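PDB 3RHF: putative polyphosphate kinase 2 family protein from Arthrobacter aurescens, which probably acts as a polyphosphate kinase of the PPK2 family, transferring phosphate between polyphosphate and nucleotides on a P-loop kinase scaffold. Local coordinates for residues S118-W123 against L160-A165; S141-V146 against D169-L174. All coordinates share one frame; numbering follows the deposited sequence.

Contact 1. Residues S118-W123 against L160-A165; sequences SHDFLW and LERRYA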
loop_
_atom_site.group_PDB
_atom_site.type_symbol
_atom_site.label_atom_id
_atom_site.label_comp_id
_atom_site.label_asym_id
_atom_site.label_seq_id
_atom_site.Cartn_x
_atom_site.Cartn_y
_atom_site.Cartn_z
ATOM N N SER A 118 7.230 13.777 24.736
ATOM C CA SER A 118 7.354 13.595 26.162
ATOM C C SER A 118 7.759 12.131 26.510
ATOM O O SER A 118 7.884 11.778 27.674
ATOM C CB SER A 118 6.070 14.098 26.854
ATOM O OG SER A 118 5.099 13.076 26.878
ATOM N N HIS A 119 7.999 11.310 25.481
ATOM C CA HIS A 119 8.650 10.014 25.658
ATOM C C HIS A 119 10.078 10.045 25.140
ATOM O O HIS A 119 10.462 10.950 24.421
ATOM C CB HIS A 119 7.944 8.919 24.894
ATOM C CG HIS A 119 6.641 8.518 25.482
ATOM N ND1 HIS A 119 6.526 7.503 26.406
ATOM C CD2 HIS A 119 5.385 8.976 25.256
ATOM C CE1 HIS A 119 5.251 7.359 26.727
ATOM N NE2 HIS A 119 4.539 8.248 26.052
ATOM N N ASP A 120 10.837 9.011 25.498
ATOM C CA ASP A 120 12.114 8.735 24.884
ATOM C C ASP A 120 11.904 8.604 23.375
ATOM O O ASP A 120 10.837 8.232 22.935
ATOM C CB ASP A 120 12.678 7.443 25.415
ATOM C CG ASP A 120 13.952 7.091 24.745
ATOM O OD1 ASP A 120 14.928 7.821 25.025
ATOM O OD2 ASP A 120 13.987 6.135 23.930
ATOM N N PHE A 121 12.934 8.927 22.597
ATOM C CA PHE A 121 12.776 9.117 21.159
ATOM C C PHE A 121 12.437 7.832 20.437
ATOM O O PHE A 121 11.764 7.895 19.436
ATOM C CB PHE A 121 13.997 9.782 20.556
ATOM C CG PHE A 121 15.155 8.869 20.352
ATOM C CD1 PHE A 121 15.472 8.406 19.098
ATOM C CD2 PHE A 121 15.952 8.476 21.413
ATOM C CE1 PHE A 121 16.565 7.549 18.918
ATOM C CE2 PHE A 121 17.025 7.643 21.239
ATOM C CZ PHE A 121 17.343 7.175 19.992
ATOM N N LEU A 122 12.847 6.682 20.971
ATOM C CA LEU A 122 12.444 5.369 20.438
ATOM C C LEU A 122 11.022 4.885 20.736
ATOM O O LEU A 122 10.580 3.898 20.154
ATOM C CB LEU A 122 13.414 4.294 20.888
ATOM C CG LEU A 122 14.832 4.541 20.398
ATOM C CD1 LEU A 122 15.707 3.467 21.040
ATOM C CD2 LEU A 122 14.916 4.534 18.848
ATOM N N TRP A 123 10.293 5.540 21.609
ATOM C CA TRP A 123 9.004 4.998 21.985
ATOM C C TRP A 123 8.125 4.935 20.739
ATOM O O TRP A 123 7.552 3.899 20.435
ATOM C CB TRP A 123 8.375 5.844 23.076
ATOM C CG TRP A 123 6.975 5.491 23.491
ATOM C CD1 TRP A 123 6.607 4.495 24.351
ATOM C CD2 TRP A 123 5.768 6.174 23.134
ATOM N NE1 TRP A 123 5.226 4.483 24.498
ATOM C CE2 TRP A 123 4.701 5.508 23.767
ATOM C CE3 TRP A 123 5.485 7.264 22.317
ATOM C CZ2 TRP A 123 3.394 5.923 23.652
ATOM C CZ3 TRP A 123 4.171 7.675 22.184
ATOM C CH2 TRP A 123 3.140 6.999 22.843
ATOM N N LEU A 160 23.392 12.912 21.947
ATOM C CA LEU A 160 23.658 12.286 20.680
ATOM C C LEU A 160 24.370 10.961 20.875
ATOM O O LEU A 160 23.950 9.930 20.361
ATOM C CB LEU A 160 24.500 13.199 19.807
ATOM C CG LEU A 160 23.805 14.469 19.304
ATOM C CD1 LEU A 160 24.797 15.304 18.500
ATOM C CD2 LEU A 160 22.543 14.118 18.473
ATOM N N GLU A 161 25.444 10.972 21.639
ATOM C CA GLU A 161 26.166 9.742 21.902
ATOM C C GLU A 161 25.247 8.666 22.499
ATOM O O GLU A 161 25.291 7.519 22.061
ATOM C CB GLU A 161 27.352 10.000 22.835
ATOM C CG GLU A 161 28.489 8.991 22.657
ATOM C CD GLU A 161 29.115 9.051 21.268
ATOM O OE1 GLU A 161 29.234 10.165 20.685
ATOM O OE2 GLU A 161 29.477 7.963 20.765
ATOM N N ARG A 162 24.418 9.022 23.476
ATOM C CA ARG A 162 23.530 8.035 24.054
ATOM C C ARG A 162 22.505 7.552 23.020
ATOM O O ARG A 162 22.095 6.394 23.024
ATOM C CB ARG A 162 22.837 8.518 25.355
ATOM C CG ARG A 162 21.402 9.116 25.175
ATOM C CD ARG A 162 20.528 9.140 26.474
ATOM N NE ARG A 162 19.453 8.136 26.413
ATOM C CZ ARG A 162 18.321 8.249 25.713
ATOM N NH1 ARG A 162 17.454 7.243 25.739
ATOM N NH2 ARG A 162 18.047 9.341 24.988
ATOM N N ARG A 163 22.096 8.429 22.126
ATOM C CA ARG A 163 21.135 8.045 21.118
ATOM C C ARG A 163 21.691 7.050 20.133
ATOM O O ARG A 163 21.013 6.106 19.750
ATOM C CB ARG A 163 20.653 9.246 20.404
ATOM C CG ARG A 163 19.726 9.979 21.258
ATOM C CD ARG A 163 19.189 11.098 20.487
ATOM N NE ARG A 163 18.370 11.927 21.332
ATOM C CZ ARG A 163 17.711 12.987 20.899
ATOM N NH1 ARG A 163 17.783 13.333 19.628
ATOM N NH2 ARG A 163 16.970 13.688 21.745
ATOM N N TYR A 164 22.941 7.236 19.762
ATOM C CA TYR A 164 23.605 6.289 18.901
ATOM C C TYR A 164 23.629 4.909 19.546
ATOM O O TYR A 164 23.376 3.891 18.870
ATOM C CB TYR A 164 25.045 6.721 18.628
ATOM C CG TYR A 164 25.184 7.955 17.806
ATOM C CD1 TYR A 164 24.386 8.177 16.679
ATOM C CD2 TYR A 164 26.139 8.892 18.116
ATOM C CE1 TYR A 164 24.553 9.343 15.908
ATOM C CE2 TYR A 164 26.315 10.041 17.374
ATOM C CZ TYR A 164 25.538 10.271 16.288
ATOM O OH TYR A 164 25.740 11.405 15.576
ATOM N N ALA A 165 23.971 4.869 20.830
ATOM C CA ALA A 165 24.058 3.604 21.533
ATOM C C ALA A 165 22.658 3.011 21.690
ATOM O O ALA A 165 22.507 1.805 21.587
ATOM C CB ALA A 165 24.784 3.734 22.895
HETATM O O HOH W 1 15.105 10.732 23.814
#
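The ring of Phe-121 lies against the aliphatic part of Arg-163, whose CD sits over one face, 4.3 Å from the ring centroid. The shortest approach of this pair is Phe-121 CE2 to Arg-163 CG, 3.6 Å. Leu-122 CG presses on the opposite face, so the ring is sandwiched between its own chain neighbour and the helix. CG of Phe-121 lies between its backbone N and carbonyl carbon (chi1 78°), and this swings the ring out to the arginine. The Arg-163 guanidinium is too far along for more than a weak cation-pi attraction; its NH1 probably bonds Asp-145 O instead, and its NE is held by Glu-159.

The next pairing, Asp-120 with Arg-162, ties the loop between helices 114-117 and 123-126 to helix 157-176, in the helical packing of an alpha/beta/alpha sandwich. Arg-162 NH1 gives Asp-120 OD1 a salt-bridge hydrogen bond of 2.7 Å, on the syn side but tilted out of the carboxylate plane. The two flat groups stand 76° apart, so this is a one-armed grip and not a two-pronged one. The other oxygen of the carboxylate works locally: Asp-120 OD2 takes Leu-122 N at 3.2 Å from above its plane, a capping bond inside the type I turn from Asp-120 to Trp-123, just ahead of helix 123-126. Arg-162 NH2 is shared between Glu-159 and a weak bond to a water, which also accepts from the backbone N of Phe-121 at 3.1 Å.

Contact 2. Residues S141-V146 against D169-L174; sequences SQYEDV and DFESRL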
loop_
_atom_site.group_PDB
_atom_site.type_symbol
_atom_site.label_atom_id
_atom_site.label_comp_id
_atom_site.label_asym_id
_atom_site.label_seq_id
_atom_site.Cartn_x
_atom_site.Cartn_y
_atom_site.Cartn_z
ATOM N N SER A 141 12.911 7.647 10.056
ATOM C CA SER A 141 13.085 6.674 11.108
ATOM C C SER A 141 13.607 7.259 12.434
ATOM O O SER A 141 13.479 8.468 12.716
ATOM C CB SER A 141 14.061 5.630 10.625
ATOM O OG SER A 141 15.364 6.135 10.757
ATOM N N GLN A 142 14.152 6.372 13.258
ATOM C CA GLN A 142 14.764 6.754 14.526
ATOM C C GLN A 142 16.008 7.655 14.336
ATOM O O GLN A 142 16.367 8.421 15.235
ATOM C CB GLN A 142 15.132 5.523 15.342
ATOM C CG GLN A 142 16.188 4.586 14.721
ATOM C CD GLN A 142 15.593 3.541 13.825
ATOM O OE1 GLN A 142 14.440 3.688 13.372
ATOM N NE2 GLN A 142 16.371 2.460 13.544
ATOM N N TYR A 143 16.616 7.579 13.158
ATOM C CA TYR A 143 17.765 8.367 12.823
ATOM C C TYR A 143 17.484 9.858 12.734
ATOM O O TYR A 143 18.403 10.663 12.949
ATOM C CB TYR A 143 18.407 7.836 11.536
ATOM C CG TYR A 143 19.087 6.502 11.824
ATOM C CD1 TYR A 143 20.359 6.452 12.332
ATOM C CD2 TYR A 143 18.420 5.302 11.633
ATOM C CE1 TYR A 143 20.988 5.210 12.619
ATOM C CE2 TYR A 143 19.019 4.072 11.915
ATOM C CZ TYR A 143 20.299 4.033 12.426
ATOM O OH TYR A 143 20.882 2.811 12.688
ATOM N N GLU A 144 16.242 10.244 12.463
ATOM C CA GLU A 144 15.923 11.659 12.414
ATOM C C GLU A 144 16.423 12.331 13.678
ATOM O O GLU A 144 16.887 13.507 13.631
ATOM C CB GLU A 144 14.431 11.932 12.265
ATOM C CG GLU A 144 13.874 11.546 10.902
ATOM C CD GLU A 144 14.332 12.464 9.782
ATOM O OE1 GLU A 144 13.851 13.597 9.715
ATOM O OE2 GLU A 144 15.153 12.064 8.945
ATOM N N ASP A 145 16.376 11.576 14.794
ATOM C CA ASP A 145 16.734 12.134 16.088
ATOM C C ASP A 145 18.232 12.244 16.312
ATOM O O ASP A 145 18.625 12.763 17.323
ATOM C CB ASP A 145 16.064 11.362 17.202
ATOM C CG ASP A 145 14.566 11.517 17.164
ATOM O OD1 ASP A 145 14.084 12.627 17.492
ATOM O OD2 ASP A 145 13.867 10.544 16.801
ATOM N N VAL A 146 19.063 11.760 15.392
ATOM C CA VAL A 146 20.479 12.134 15.387
ATOM C C VAL A 146 20.946 12.884 14.127
ATOM O O VAL A 146 22.155 12.965 13.877
ATOM C CB VAL A 146 21.383 10.924 15.586
ATOM C CG1 VAL A 146 21.075 10.309 16.905
ATOM C CG2 VAL A 146 21.255 9.929 14.432
ATOM N N ASP A 169 21.266 -0.699 20.243
ATOM C CA ASP A 169 20.670 -1.647 21.184
ATOM C C ASP A 169 19.298 -2.055 20.720
ATOM O O ASP A 169 18.982 -3.243 20.710
ATOM C CB ASP A 169 20.547 -1.055 22.578
ATOM C CG ASP A 169 19.821 -2.010 23.561
ATOM O OD1 ASP A 169 20.444 -3.013 24.030
ATOM O OD2 ASP A 169 18.616 -1.778 23.883
ATOM N N PHE A 170 18.519 -1.066 20.303
ATOM C CA PHE A 170 17.247 -1.266 19.620
ATOM C C PHE A 170 17.336 -2.136 18.398
ATOM O O PHE A 170 16.646 -3.182 18.288
ATOM C CB PHE A 170 16.749 0.064 19.204
ATOM C CG PHE A 170 15.509 0.050 18.444
ATOM C CD1 PHE A 170 14.353 -0.494 18.976
ATOM C CD2 PHE A 170 15.444 0.669 17.236
ATOM C CE1 PHE A 170 13.158 -0.454 18.274
ATOM C CE2 PHE A 170 14.242 0.734 16.542
ATOM C CZ PHE A 170 13.106 0.160 17.061
ATOM N N GLU A 171 18.179 -1.770 17.455
ATOM C CA GLU A 171 18.293 -2.628 16.261
ATOM C C GLU A 171 18.734 -4.058 16.645
ATOM O O GLU A 171 18.340 -5.037 16.047
ATOM C CB GLU A 171 19.234 -1.982 15.260
ATOM C CG GLU A 171 18.569 -0.749 14.683
ATOM C CD GLU A 171 19.465 0.098 13.767
ATOM O OE1 GLU A 171 20.645 -0.308 13.518
ATOM O OE2 GLU A 171 18.936 1.162 13.297
ATOM N N SER A 172 19.567 -4.162 17.664
ATOM C CA SER A 172 20.015 -5.449 18.128
ATOM C C SER A 172 18.845 -6.257 18.752
ATOM O O SER A 172 18.753 -7.468 18.587
ATOM C CB SER A 172 21.180 -5.256 19.107
ATOM O OG SER A 172 21.424 -6.460 19.787
ATOM N N ARG A 173 17.928 -5.587 19.429
ATOM C CA ARG A 173 16.791 -6.290 20.001
ATOM C C ARG A 173 15.910 -6.796 18.869
ATOM O O ARG A 173 15.448 -7.950 18.889
ATOM C CB ARG A 173 16.027 -5.399 20.979
ATOM C CG ARG A 173 16.546 -5.489 22.435
ATOM C CD ARG A 173 16.620 -4.124 23.216
ATOM N NE ARG A 173 15.407 -3.353 22.990
ATOM C CZ ARG A 173 15.329 -2.041 22.864
ATOM N NH1 ARG A 173 16.391 -1.282 22.982
ATOM N NH2 ARG A 173 14.143 -1.484 22.629
ATOM N N LEU A 174 15.683 -5.941 17.873
ATOM C CA LEU A 174 14.795 -6.317 16.770
ATOM C C LEU A 174 15.320 -7.506 15.982
ATOM O O LEU A 174 14.568 -8.396 15.604
ATOM C CB LEU A 174 14.567 -5.171 15.799
ATOM C CG LEU A 174 13.729 -3.995 16.261
ATOM C CD1 LEU A 174 13.573 -3.110 15.014
ATOM C CD2 LEU A 174 12.367 -4.348 16.888
#
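Phe-170 presents its ring edge to the amide of Gln-142, with CE2 of the phenylalanine 4.1 Å from NE2 of the glutamine and the two planes almost perpendicular (88°). Next comes Glu-171, extended beyond CG, which carries the polar half. Its OE2 accepts from two side chains: Tyr-143 OH at 2.6 Å, arriving on the syn side, and Gln-142 NE2 at 2.9 Å, a weak, bent bond of 129°. Gln-142 can reach it because its chain bends at chi2 (-88°). OE1 of Glu-171 forms a salt bridge to Lys-183, which also bonds Tyr-143 OH, so Lys-183 bridges Glu-171 and Tyr-143. With an alanine here, Lys-183 would probably lose this counter-charge, and the Tyr-143 hydroxyl and the Gln-142 amide the oxygen they share. Further along, Arg-173 pairs with Glu-126 of helix 123-126, while Leu-174 sets CG over a face of the Phe-170 ring. This part of helix 157-176 is wedged between helix 123-126, where Ile-125 meets Phe-170, and the parallel sheet, touching Leu-77 of strand 75-82 through Leu-174 and Lys-183 of strand 179-187 through Glu-171.

Overall arrangement
Contacts 1 and 2 are about 8 Å apart, centre to centre, and share helix 157-176, contact 1 using 160-165 and contact 2 the turns from 169. Loop 141-146 joins them: Phe-121 CD1 packs against Asp-145 OD2 at 3.5 Å, and Leu-122 CD2 on Gln-142 CB at 3.6 Å. Contact 1 lies farther out, about 21 Å from the chain centre against 13 Å for contact 2. Loop 141-146 also bonds Gln-81, through Ser-141 and Glu-144, near the end of strand 75-82, which in this P-loop family probably leads into the phosphate-binding loop, so contact 2 probably lies nearer the active site than contact 1.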